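Side-chain contacts in N-alpha-acetyltransferase 35, NatC auxiliary subunit (Saccharomyces cerevisiae, PDB 6YGA), which serves as the auxiliary subunit of the NatC N-terminal acetyltransferase, which acetylates the N-terminal methionine of the L-A virus Gag protein: residues T70-E75 against P268-F273; N79-P84 against I142-V147; A90-R95 against K146-C151; D106-P111 against K289-P294. All coordinates share one frame; numbering follows the deposited sequence.

Contact 1: T70-E75 against P268-F273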
loop_
_atom_site.group_PDB
_atom_site.type_symbol
_atom_site.label_atom_id
_atom_site.label_comp_id
_atom_site.label_asym_id
_atom_site.label_seq_id
_atom_site.Cartn_x
_atom_site.Cartn_y
_atom_site.Cartn_z
ATOM N N THR B 70 20.619 4.646 27.565
ATOM C CA THR B 70 20.881 5.304 28.832
ATOM C C THR B 70 21.045 4.265 29.937
ATOM O O THR B 70 20.748 3.079 29.764
ATOM C CB THR B 70 19.755 6.275 29.185
ATOM O OG1 THR B 70 18.594 5.538 29.591
ATOM C CG2 THR B 70 19.401 7.141 27.981
ATOM N N ALA B 71 21.536 4.728 31.089
ATOM C CA ALA B 71 21.711 3.840 32.232
ATOM C C ALA B 71 20.381 3.237 32.673
ATOM O O ALA B 71 20.308 2.046 32.995
ATOM C CB ALA B 71 22.370 4.597 33.385
ATOM N N GLU B 72 19.316 4.044 32.688
ATOM C CA GLU B 72 17.999 3.520 33.037
ATOM C C GLU B 72 17.539 2.470 32.035
ATOM O O GLU B 72 16.972 1.441 32.419
ATOM C CB GLU B 72 16.981 4.659 33.120
ATOM C CG GLU B 72 17.197 5.631 34.272
ATOM C CD GLU B 72 18.237 6.691 33.966
ATOM O OE1 GLU B 72 19.284 6.357 33.374
ATOM O OE2 GLU B 72 18.002 7.868 34.311
ATOM N N GLU B 73 17.778 2.708 30.744
ATOM C CA GLU B 73 17.388 1.730 29.734
ATOM C C GLU B 73 18.187 0.441 29.876
ATOM O O GLU B 73 17.657 -0.653 29.650
ATOM C CB GLU B 73 17.563 2.318 28.333
ATOM C CG GLU B 73 16.611 3.463 28.011
ATOM C CD GLU B 73 16.944 4.157 26.699
ATOM O OE1 GLU B 73 18.112 4.086 26.269
ATOM O OE2 GLU B 73 16.037 4.777 26.099
ATOM N N ILE B 74 19.467 0.546 30.241
ATOM C CA ILE B 74 20.304 -0.644 30.349
ATOM C C ILE B 74 19.987 -1.410 31.628
ATOM O O ILE B 74 19.938 -2.646 31.631
ATOM C CB ILE B 74 21.794 -0.256 30.279
ATOM C CG1 ILE B 74 22.135 0.321 28.903
ATOM C CG2 ILE B 74 22.679 -1.456 30.580
ATOM C CD1 ILE B 74 23.549 0.862 28.792
ATOM N N GLU B 75 19.751 -0.696 32.726
ATOM C CA GLU B 75 19.613 -1.304 34.042
ATOM C C GLU B 75 18.167 -1.574 34.440
ATOM O O GLU B 75 17.934 -2.052 35.556
ATOM C CB GLU B 75 20.269 -0.413 35.106
ATOM C CG GLU B 75 21.734 -0.075 34.843
ATOM C CD GLU B 75 22.646 -1.289 34.890
ATOM O OE1 GLU B 75 22.245 -2.322 35.464
ATOM O OE2 GLU B 75 23.770 -1.207 34.351
ATOM N N PRO B 268 6.075 7.125 32.773
ATOM C CA PRO B 268 6.488 5.749 33.023
ATOM C C PRO B 268 7.884 5.713 33.602
ATOM O O PRO B 268 8.685 6.648 33.401
ATOM C CB PRO B 268 6.437 5.107 31.628
ATOM C CG PRO B 268 5.536 5.980 30.830
ATOM C CD PRO B 268 5.758 7.363 31.356
ATOM N N PRO B 269 8.229 4.655 34.335
ATOM C CA PRO B 269 9.610 4.511 34.808
ATOM C C PRO B 269 10.585 4.531 33.642
ATOM O O PRO B 269 10.344 3.930 32.592
ATOM C CB PRO B 269 9.603 3.152 35.517
ATOM C CG PRO B 269 8.191 2.943 35.908
ATOM C CD PRO B 269 7.368 3.563 34.816
ATOM N N LYS B 270 11.682 5.258 33.830
ATOM C CA LYS B 270 12.683 5.390 32.780
ATOM C C LYS B 270 13.281 4.032 32.431
ATOM O O LYS B 270 13.681 3.266 33.312
ATOM C CB LYS B 270 13.774 6.363 33.223
ATOM C CG LYS B 270 13.317 7.814 33.265
ATOM C CD LYS B 270 14.491 8.758 33.471
ATOM C CE LYS B 270 14.048 10.211 33.459
ATOM N NZ LYS B 270 15.193 11.134 33.693
ATOM N N GLY B 271 13.339 3.738 31.133
ATOM C CA GLY B 271 13.814 2.457 30.658
ATOM C C GLY B 271 12.744 1.400 30.501
ATOM O O GLY B 271 13.057 0.288 30.055
ATOM N N ALA B 272 11.495 1.704 30.865
ATOM C CA ALA B 272 10.411 0.750 30.660
ATOM C C ALA B 272 10.178 0.494 29.177
ATOM O O ALA B 272 9.890 -0.638 28.769
ATOM C CB ALA B 272 9.131 1.258 31.323
ATOM N N PHE B 273 10.295 1.535 28.357
ATOM C CA PHE B 273 10.171 1.426 26.909
ATOM C C PHE B 273 11.472 1.910 26.289
ATOM O O PHE B 273 11.892 3.047 26.528
ATOM C CB PHE B 273 8.986 2.246 26.393
ATOM C CG PHE B 273 7.665 1.844 26.986
ATOM C CD1 PHE B 273 7.267 2.333 28.221
ATOM C CD2 PHE B 273 6.820 0.982 26.308
ATOM C CE1 PHE B 273 6.052 1.965 28.770
ATOM C CE2 PHE B 273 5.603 0.611 26.851
ATOM C CZ PHE B 273 5.218 1.102 28.084
#
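Glu-72 and Glu-73, in the first turn of the short helix 71-75, meet Lys-270 and Gly-271 at the corner of a type II beta turn, so a capped helix start packs against a tight turn. The turn runs from Pro-269 to Ala-272 and is closed by Ala-272 N bonding to Pro-269 O.

Close backbone packing comes first. Glu-73 CA and Gly-271 CA are 3.8 Å apart, and Glu-72 O approaches Gly-271 CA equally closely. Gly-271 has the positive phi usual at the third position of a type II turn, and with no side chain at this residue the helix backbone can come this near.

Aliphatic contact forms next to this. Glu-72 and Lys-270 lie side by side and point the same way, with Glu-72 CB 3.6 Å from Lys-270 CB. Lys-270 is extended beyond CG, whereas Glu-72 bends at chi2 (82°), which lays its carboxylate alongside the lysine chain. Glu-72 OE2 and Lys-270 NZ remain 4.4 Å apart, beyond a salt bridge, though the opposite charges probably attract weakly.

No hydrogen bond crosses between the two segments; on the helix side, Thr-70 and Glu-73 form a capping box. Glu-73 N donates to Thr-70 OG1 at 3.2 Å, and Thr-70 N returns a bond to Glu-73 OE1. This holds the Glu-73 side chain back along the helix start, while Glu-73 CG still reaches 4.0 Å from Gly-271 CA. Thr-70 N meets Glu-73 OE1 from above the carboxylate plane, 36° out of it, at 2.9 Å.

Contact 2: N79-P84 against I142-V147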
loop_
_atom_site.group_PDB
_atom_site.type_symbol
_atom_site.label_atom_id
_atom_site.label_comp_id
_atom_site.label_asym_id
_atom_site.label_seq_id
_atom_site.Cartn_x
_atom_site.Cartn_y
_atom_site.Cartn_z
ATOM N N ASN B 79 11.496 -6.669 37.960
ATOM C CA ASN B 79 11.162 -7.093 39.316
ATOM C C ASN B 79 11.155 -5.946 40.318
ATOM O O ASN B 79 10.697 -6.139 41.449
ATOM C CB ASN B 79 12.132 -8.180 39.797
ATOM C CG ASN B 79 12.243 -9.340 38.826
ATOM O OD1 ASN B 79 11.327 -10.156 38.706
ATOM N ND2 ASN B 79 13.372 -9.422 38.129
ATOM N N VAL B 80 11.655 -4.775 39.947
ATOM C CA VAL B 80 11.620 -3.621 40.837
ATOM C C VAL B 80 10.262 -2.946 40.723
ATOM O O VAL B 80 9.743 -2.739 39.619
ATOM C CB VAL B 80 12.766 -2.646 40.504
ATOM C CG1 VAL B 80 12.689 -1.398 41.371
ATOM C CG2 VAL B 80 14.110 -3.337 40.675
ATOM N N ALA B 81 9.671 -2.619 41.870
ATOM C CA ALA B 81 8.391 -1.916 41.930
ATOM C C ALA B 81 8.689 -0.428 42.057
ATOM O O ALA B 81 8.942 0.073 43.155
ATOM C CB ALA B 81 7.546 -2.418 43.094
ATOM N N TYR B 82 8.653 0.278 40.930
ATOM C CA TYR B 82 9.001 1.692 40.900
ATOM C C TYR B 82 7.880 2.539 41.489
ATOM O O TYR B 82 6.694 2.269 41.275
ATOM C CB TYR B 82 9.311 2.127 39.468
ATOM C CG TYR B 82 10.517 1.422 38.880
ATOM C CD1 TYR B 82 10.383 0.203 38.224
ATOM C CD2 TYR B 82 11.790 1.968 38.994
ATOM C CE1 TYR B 82 11.481 -0.450 37.694
ATOM C CE2 TYR B 82 12.895 1.323 38.467
ATOM C CZ TYR B 82 12.732 0.115 37.818
ATOM O OH TYR B 82 13.826 -0.532 37.291
ATOM N N ASP B 83 8.266 3.570 42.238
ATOM C CA ASP B 83 7.415 4.472 43.002
ATOM C C ASP B 83 7.172 5.768 42.236
ATOM O O ASP B 83 8.083 6.275 41.571
ATOM C CB ASP B 83 8.061 4.794 44.350
ATOM C CG ASP B 83 8.504 3.548 45.093
ATOM O OD1 ASP B 83 7.634 2.780 45.553
ATOM O OD2 ASP B 83 9.730 3.325 45.195
ATOM N N PRO B 84 5.950 6.331 42.290
ATOM C CA PRO B 84 4.764 5.759 42.948
ATOM C C PRO B 84 4.094 4.649 42.128
ATOM O O PRO B 84 3.895 4.815 40.926
ATOM C CB PRO B 84 3.832 6.966 43.098
ATOM C CG PRO B 84 4.236 7.896 42.006
ATOM C CD PRO B 84 5.720 7.718 41.846
ATOM N N ILE B 142 1.312 -5.559 44.333
ATOM C CA ILE B 142 0.149 -6.158 43.690
ATOM C C ILE B 142 -0.164 -5.473 42.365
ATOM O O ILE B 142 -0.758 -6.082 41.467
ATOM C CB ILE B 142 -1.057 -6.130 44.647
ATOM C CG1 ILE B 142 -2.053 -7.219 44.259
ATOM C CG2 ILE B 142 -1.733 -4.759 44.649
ATOM C CD1 ILE B 142 -1.469 -8.615 44.310
ATOM N N LEU B 143 0.226 -4.207 42.216
ATOM C CA LEU B 143 -0.060 -3.489 40.980
ATOM C C LEU B 143 0.831 -3.977 39.844
ATOM O O LEU B 143 0.376 -4.106 38.699
ATOM C CB LEU B 143 0.108 -1.989 41.212
ATOM C CG LEU B 143 -0.781 -1.409 42.317
ATOM C CD1 LEU B 143 -0.392 0.029 42.595
ATOM C CD2 LEU B 143 -2.253 -1.506 41.939
ATOM N N TYR B 144 2.097 -4.274 40.144
ATOM C CA TYR B 144 3.019 -4.749 39.118
ATOM C C TYR B 144 2.791 -6.217 38.781
ATOM O O TYR B 144 2.811 -6.594 37.605
ATOM C CB TYR B 144 4.466 -4.541 39.569
ATOM C CG TYR B 144 4.955 -3.115 39.460
ATOM C CD1 TYR B 144 4.731 -2.205 40.482
ATOM C CD2 TYR B 144 5.650 -2.682 38.336
ATOM C CE1 TYR B 144 5.176 -0.902 40.388
ATOM C CE2 TYR B 144 6.101 -1.381 38.232
ATOM C CZ TYR B 144 5.861 -0.494 39.261
ATOM O OH TYR B 144 6.306 0.803 39.165
ATOM N N ASP B 145 2.572 -7.058 39.795
ATOM C CA ASP B 145 2.558 -8.501 39.572
ATOM C C ASP B 145 1.213 -8.989 39.042
ATOM O O ASP B 145 1.170 -9.884 38.190
ATOM C CB ASP B 145 2.919 -9.236 40.865
ATOM C CG ASP B 145 4.261 -8.802 41.432
ATOM O OD1 ASP B 145 4.688 -7.667 41.141
ATOM O OD2 ASP B 145 4.892 -9.597 42.163
ATOM N N LYS B 146 0.109 -8.423 39.528
ATOM C CA LYS B 146 -1.225 -8.889 39.166
ATOM C C LYS B 146 -1.934 -7.970 38.183
ATOM O O LYS B 146 -2.410 -8.431 37.141
ATOM C CB LYS B 146 -2.083 -9.061 40.430
ATOM C CG LYS B 146 -2.771 -10.418 40.535
ATOM C CD LYS B 146 -3.724 -10.649 39.365
ATOM C CE LYS B 146 -4.209 -12.096 39.285
ATOM N NZ LYS B 146 -5.201 -12.288 38.181
ATOM N N VAL B 147 -2.027 -6.674 38.486
ATOM C CA VAL B 147 -2.744 -5.756 37.606
ATOM C C VAL B 147 -1.983 -5.559 36.299
ATOM O O VAL B 147 -2.536 -5.737 35.208
ATOM C CB VAL B 147 -2.999 -4.417 38.320
ATOM C CG1 VAL B 147 -3.705 -3.441 37.387
ATOM C CG2 VAL B 147 -3.816 -4.643 39.579
#
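The loop joining helix 71-75 to helix 85-104 lies across the first turn of helix 142-167, where the ring of Tyr-144 packs under Ala-81 and reaches Tyr-82 with its hydroxyl. Tyr-144 CG stands anti to the carbonyl carbon, beside the backbone N (chi1 -77°), an orientation that carries the ring out to the loop. Ala-81 supplies a CH-pi contact: Ala-81 CA sits over one face of the Tyr-144 ring, 3.9 Å from the centroid and 20° off the normal. Ala-81 CB adds an apolar touch 3.8 Å from Tyr-144 CD1.

At the far end of the ring, Tyr-144 OH donates a hydrogen bond to Tyr-82 O at 2.6 Å. The C=O...donor angle is 114°, so the hydroxyl arrives well to one side of the carbonyl. Tyr-144 OH also lies 3.3 Å from Tyr-82 CB and at the edge of the Tyr-82 ring, near its plane. A short bond and a covered face together restrain the Tyr-144 ring, and the bond gives the hydroxyl of this buried side chain a polar partner.

Ser-88 and Val-89, near the start of helix 85-104, also touch the Tyr-144 side chain, while neighbouring Ile-142, Lys-146 and Val-147 pack on helix 193-209.

Contact 3: A90-R95 against K146-C151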
loop_
_atom_site.group_PDB
_atom_site.type_symbol
_atom_site.label_atom_id
_atom_site.label_comp_id
_atom_site.label_asym_id
_atom_site.label_seq_id
_atom_site.Cartn_x
_atom_site.Cartn_y
_atom_site.Cartn_z
ATOM N N ALA B 90 -0.125 2.747 36.018
ATOM C CA ALA B 90 -1.070 3.383 35.107
ATOM C C ALA B 90 -0.355 4.017 33.920
ATOM O O ALA B 90 -0.852 3.966 32.791
ATOM C CB ALA B 90 -1.903 4.424 35.855
ATOM N N ALA B 91 0.816 4.615 34.153
ATOM C CA ALA B 91 1.565 5.211 33.049
ATOM C C ALA B 91 2.128 4.142 32.121
ATOM O O ALA B 91 2.185 4.340 30.902
ATOM C CB ALA B 91 2.683 6.101 33.589
ATOM N N ILE B 92 2.559 3.009 32.681
ATOM C CA ILE B 92 3.045 1.902 31.861
ATOM C C ILE B 92 1.925 1.361 30.979
ATOM O O ILE B 92 2.098 1.176 29.769
ATOM C CB ILE B 92 3.643 0.800 32.755
ATOM C CG1 ILE B 92 4.978 1.245 33.354
ATOM C CG2 ILE B 92 3.837 -0.488 31.978
ATOM C CD1 ILE B 92 5.562 0.248 34.338
ATOM N N ALA B 93 0.755 1.108 31.572
ATOM C CA ALA B 93 -0.360 0.576 30.796
ATOM C C ALA B 93 -0.820 1.572 29.738
ATOM O O ALA B 93 -1.160 1.182 28.617
ATOM C CB ALA B 93 -1.516 0.203 31.722
ATOM N N ASP B 94 -0.830 2.862 30.075
ATOM C CA ASP B 94 -1.272 3.871 29.119
ATOM C C ASP B 94 -0.378 3.903 27.887
ATOM O O ASP B 94 -0.867 3.893 26.752
ATOM C CB ASP B 94 -1.311 5.243 29.785
ATOM C CG ASP B 94 -1.346 6.370 28.782
ATOM O OD1 ASP B 94 -2.343 6.473 28.039
ATOM O OD2 ASP B 94 -0.372 7.150 28.733
ATOM N N ARG B 95 0.941 3.948 28.091
ATOM C CA ARG B 95 1.853 4.022 26.954
ATOM C C ARG B 95 1.782 2.756 26.110
ATOM O O ARG B 95 1.902 2.814 24.880
ATOM C CB ARG B 95 3.280 4.274 27.439
ATOM C CG ARG B 95 4.326 4.149 26.346
ATOM C CD ARG B 95 5.549 4.992 26.641
ATOM N NE ARG B 95 6.557 4.831 25.600
ATOM C CZ ARG B 95 7.641 5.591 25.480
ATOM N NH1 ARG B 95 7.863 6.577 26.338
ATOM N NH2 ARG B 95 8.500 5.366 24.497
ATOM N N LYS B 146 0.109 -8.423 39.528
ATOM C CA LYS B 146 -1.225 -8.889 39.166
ATOM C C LYS B 146 -1.934 -7.970 38.183
ATOM O O LYS B 146 -2.410 -8.431 37.141
ATOM C CB LYS B 146 -2.083 -9.061 40.430
ATOM C CG LYS B 146 -2.771 -10.418 40.535
ATOM C CD LYS B 146 -3.724 -10.649 39.365
ATOM C CE LYS B 146 -4.209 -12.096 39.285
ATOM N NZ LYS B 146 -5.201 -12.288 38.181
ATOM N N VAL B 147 -2.027 -6.674 38.486
ATOM C CA VAL B 147 -2.744 -5.756 37.606
ATOM C C VAL B 147 -1.983 -5.559 36.299
ATOM O O VAL B 147 -2.536 -5.737 35.208
ATOM C CB VAL B 147 -2.999 -4.417 38.320
ATOM C CG1 VAL B 147 -3.705 -3.441 37.387
ATOM C CG2 VAL B 147 -3.816 -4.643 39.579
ATOM N N LEU B 148 -0.702 -5.194 36.389
ATOM C CA LEU B 148 0.074 -4.947 35.179
ATOM C C LEU B 148 0.314 -6.236 34.402
ATOM O O LEU B 148 0.331 -6.225 33.166
ATOM C CB LEU B 148 1.394 -4.267 35.534
ATOM C CG LEU B 148 2.257 -3.814 34.358
ATOM C CD1 LEU B 148 1.418 -3.081 33.319
ATOM C CD2 LEU B 148 3.386 -2.928 34.851
ATOM N N GLY B 149 0.491 -7.356 35.106
ATOM C CA GLY B 149 0.659 -8.630 34.423
ATOM C C GLY B 149 -0.540 -8.994 33.569
ATOM O O GLY B 149 -0.391 -9.527 32.468
ATOM N N SER B 150 -1.746 -8.705 34.064
ATOM C CA SER B 150 -2.945 -8.955 33.270
ATOM C C SER B 150 -2.993 -8.043 32.050
ATOM O O SER B 150 -3.416 -8.468 30.968
ATOM C CB SER B 150 -4.194 -8.773 34.132
ATOM O OG SER B 150 -4.320 -7.434 34.575
ATOM N N CYS B 151 -2.566 -6.786 32.204
ATOM C CA CYS B 151 -2.514 -5.871 31.065
ATOM C C CYS B 151 -1.610 -6.414 29.970
ATOM O O CYS B 151 -2.008 -6.496 28.802
ATOM C CB CYS B 151 -2.024 -4.493 31.511
ATOM S SG CYS B 151 -3.134 -3.580 32.589
#
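Ile-92 and Leu-148 cross at about a right angle where helix 85-104 packs on helix 142-167. The methyl CG2 of Ile-92 faces the forked end of the leucine and lies 3.8 Å from Leu-148 CD1, with CD2 at the same distance. Ile-92 CD1 adds a second touch, 3.9 Å from Leu-148 CD2, so both leucine methyls are engaged by the isoleucine. The torsions account for this: Ile-92 CG2 stands opposite the backbone N, beside the carbonyl carbon, and Leu-148 CG takes the equivalent position on its own helix (chi1 -174°), which carries its two methyls toward the partner.

About one turn further along helix 142-167, Cys-151 directs its sulfur at the small side chain of Ala-93, with Cys-151 SG 4.2 Å from Ala-93 CB. Here the backbones come nearest, Ala-93 CA and Cys-151 CA being 6.8 Å apart.

Tyr-119 of helix 118-129 touches both Ile-92 and Leu-148, whereas helix 215-231 meets Ala-93 through Ile-223 and Cys-151 through Leu-224. All four contacting residues are buried, and no hydrogen bond links the two segments; their association therefore rests on van der Waals contact and the exclusion of water from methyl groups and a sulfur.

Contact 4: D106-P111 against K289-P294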
loop_
_atom_site.group_PDB
_atom_site.type_symbol
_atom_site.label_atom_id
_atom_site.label_comp_id
_atom_site.label_asym_id
_atom_site.label_seq_id
_atom_site.Cartn_x
_atom_site.Cartn_y
_atom_site.Cartn_z
ATOM N N ASP B 106 -1.095 3.980 13.014
ATOM C CA ASP B 106 -0.066 4.801 12.391
ATOM C C ASP B 106 0.983 3.981 11.644
ATOM O O ASP B 106 1.981 4.547 11.186
ATOM C CB ASP B 106 0.605 5.689 13.441
ATOM C CG ASP B 106 -0.380 6.604 14.151
ATOM O OD1 ASP B 106 -1.476 6.847 13.600
ATOM O OD2 ASP B 106 -0.054 7.087 15.256
ATOM N N TYR B 107 0.785 2.666 11.524
ATOM C CA TYR B 107 1.618 1.805 10.677
ATOM C C TYR B 107 3.073 1.763 11.146
ATOM O O TYR B 107 4.000 1.695 10.335
ATOM C CB TYR B 107 1.548 2.239 9.208
ATOM C CG TYR B 107 0.149 2.393 8.655
ATOM C CD1 TYR B 107 -0.533 1.306 8.128
ATOM C CD2 TYR B 107 -0.482 3.633 8.640
ATOM C CE1 TYR B 107 -1.811 1.441 7.614
ATOM C CE2 TYR B 107 -1.760 3.780 8.129
ATOM C CZ TYR B 107 -2.419 2.681 7.616
ATOM O OH TYR B 107 -3.690 2.821 7.107
ATOM N N GLN B 108 3.286 1.801 12.457
ATOM C CA GLN B 108 4.642 1.675 12.968
ATOM C C GLN B 108 4.992 0.205 13.166
ATOM O O GLN B 108 4.119 -0.663 13.238
ATOM C CB GLN B 108 4.818 2.446 14.278
ATOM C CG GLN B 108 4.675 3.948 14.121
ATOM C CD GLN B 108 5.432 4.486 12.921
ATOM O OE1 GLN B 108 6.664 4.474 12.889
ATOM N NE2 GLN B 108 4.695 4.964 11.924
ATOM N N THR B 109 6.292 -0.065 13.249
ATOM C CA THR B 109 6.764 -1.435 13.357
ATOM C C THR B 109 6.453 -2.014 14.730
ATOM O O THR B 109 6.396 -1.303 15.738
ATOM C CB THR B 109 8.268 -1.515 13.098
ATOM O OG1 THR B 109 8.954 -0.625 13.988
ATOM C CG2 THR B 109 8.589 -1.138 11.664
ATOM N N LEU B 110 6.246 -3.327 14.755
ATOM C CA LEU B 110 6.020 -4.017 16.019
ATOM C C LEU B 110 7.218 -3.949 16.962
ATOM O O LEU B 110 6.998 -3.772 18.174
ATOM C CB LEU B 110 5.612 -5.469 15.732
ATOM C CG LEU B 110 5.171 -6.350 16.900
ATOM C CD1 LEU B 110 3.991 -5.734 17.634
ATOM C CD2 LEU B 110 4.822 -7.744 16.403
ATOM N N PRO B 111 8.475 -4.072 16.511
ATOM C CA PRO B 111 9.588 -3.941 17.468
ATOM C C PRO B 111 9.661 -2.588 18.161
ATOM O O PRO B 111 10.174 -2.514 19.284
ATOM C CB PRO B 111 10.827 -4.194 16.598
ATOM C CG PRO B 111 10.341 -5.039 15.491
ATOM C CD PRO B 111 8.959 -4.534 15.195
ATOM N N LYS B 289 14.580 4.137 15.342
ATOM C CA LYS B 289 14.167 4.938 16.482
ATOM C C LYS B 289 12.673 4.759 16.739
ATOM O O LYS B 289 11.905 4.370 15.856
ATOM C CB LYS B 289 14.482 6.416 16.248
ATOM C CG LYS B 289 15.961 6.732 16.111
ATOM C CD LYS B 289 16.733 6.325 17.358
ATOM C CE LYS B 289 17.972 7.187 17.542
ATOM N NZ LYS B 289 17.597 8.608 17.774
ATOM N N ILE B 290 12.264 5.043 17.972
ATOM C CA ILE B 290 10.855 4.972 18.338
ATOM C C ILE B 290 10.159 6.242 17.872
ATOM O O ILE B 290 10.584 7.355 18.200
ATOM C CB ILE B 290 10.690 4.775 19.853
ATOM C CG1 ILE B 290 11.386 3.485 20.293
ATOM C CG2 ILE B 290 9.210 4.766 20.230
ATOM C CD1 ILE B 290 11.105 3.090 21.720
ATOM N N THR B 291 9.087 6.075 17.105
ATOM C CA THR B 291 8.337 7.209 16.588
ATOM C C THR B 291 7.449 7.794 17.681
ATOM O O THR B 291 7.036 7.095 18.611
ATOM C CB THR B 291 7.493 6.780 15.385
ATOM O OG1 THR B 291 8.302 6.001 14.496
ATOM C CG2 THR B 291 6.961 7.988 14.627
ATOM N N LYS B 292 7.171 9.092 17.565
ATOM C CA LYS B 292 6.307 9.763 18.527
ATOM C C LYS B 292 4.944 9.084 18.592
ATOM O O LYS B 292 4.325 8.799 17.563
ATOM C CB LYS B 292 6.148 11.237 18.155
ATOM C CG LYS B 292 5.172 12.000 19.039
ATOM C CD LYS B 292 5.289 13.498 18.816
ATOM C CE LYS B 292 4.251 14.270 19.619
ATOM N NZ LYS B 292 2.868 14.040 19.117
ATOM N N LEU B 293 4.487 8.824 19.810
ATOM C CA LEU B 293 3.240 8.117 20.040
ATOM C C LEU B 293 2.054 9.071 19.947
ATOM O O LEU B 293 2.210 10.288 20.078
ATOM C CB LEU B 293 3.269 7.451 21.412
ATOM C CG LEU B 293 4.373 6.416 21.639
ATOM C CD1 LEU B 293 4.476 6.054 23.112
ATOM C CD2 LEU B 293 4.110 5.178 20.800
ATOM N N PRO B 294 0.852 8.545 19.707
ATOM C CA PRO B 294 -0.342 9.394 19.759
ATOM C C PRO B 294 -0.525 9.986 21.149
ATOM O O PRO B 294 -0.065 9.430 22.148
ATOM C CB PRO B 294 -1.483 8.432 19.409
ATOM C CG PRO B 294 -0.830 7.334 18.654
ATOM C CD PRO B 294 0.538 7.181 19.241
#
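Gln-108 OE1 accepts a hydrogen bond from Thr-291 OG1 at 2.8 Å, the polar link between two loops. The hydroxyl approaches with a C=O...donor angle of 125° but from above the carbonyl plane, 49° out of it, and so does not lie along a lone pair. The two side chains cross at about a right angle, and Gln-108 OE1 also passes 3.5 Å from Thr-291 CB.

The other end of the amide turns back on its own loop. Gln-108 NE2 donates to Asp-106 O at 2.8 Å, a curl made possible by the bend at chi2 (-45°). NE2 has a second partner in Asn-147 OD1 of N-alpha-acetyltransferase 30, so the amide is held at both ends and its rotation is fixed, at a place where the auxiliary and catalytic subunits meet.

Asp-106 and Pro-294 approach from opposite directions, Asp-106 OD2 resting 3.5 Å from Pro-294 CG in a contact of carboxylate oxygen with ring methylene.

The 106-111 loop connects helix 85-104 to helix 118-129, and the 289-294 loop precedes helix 298-311. Helix 85-104 borders both, bonding through Arg-98 to Pro-294 O and through the Ser-102 backbone to Gln-108.

Helix 85-104 ties the set together. Contacts 2 and 3 share Lys-146 and Val-147 on helix 142-167, and their centres are about 9 Å apart. The 268-273 turn of contact 1 reaches both: Pro-269 CG lies 3.8 Å from Tyr-82 CB of contact 2, and Pro-269 CD is 3.6 Å from Ile-92 CG1 of contact 3. Arg-95 of contact 3 packs on Phe-273 of contact 1 and on Leu-293 of contact 4, where Arg-95 NE is 3.5 Å from Leu-293 CD1. Contact 4 lies about 26 Å from contact 2 between centres. Of the four, contact 4 alone is touched by another chain, N-alpha-acetyltransferase 30.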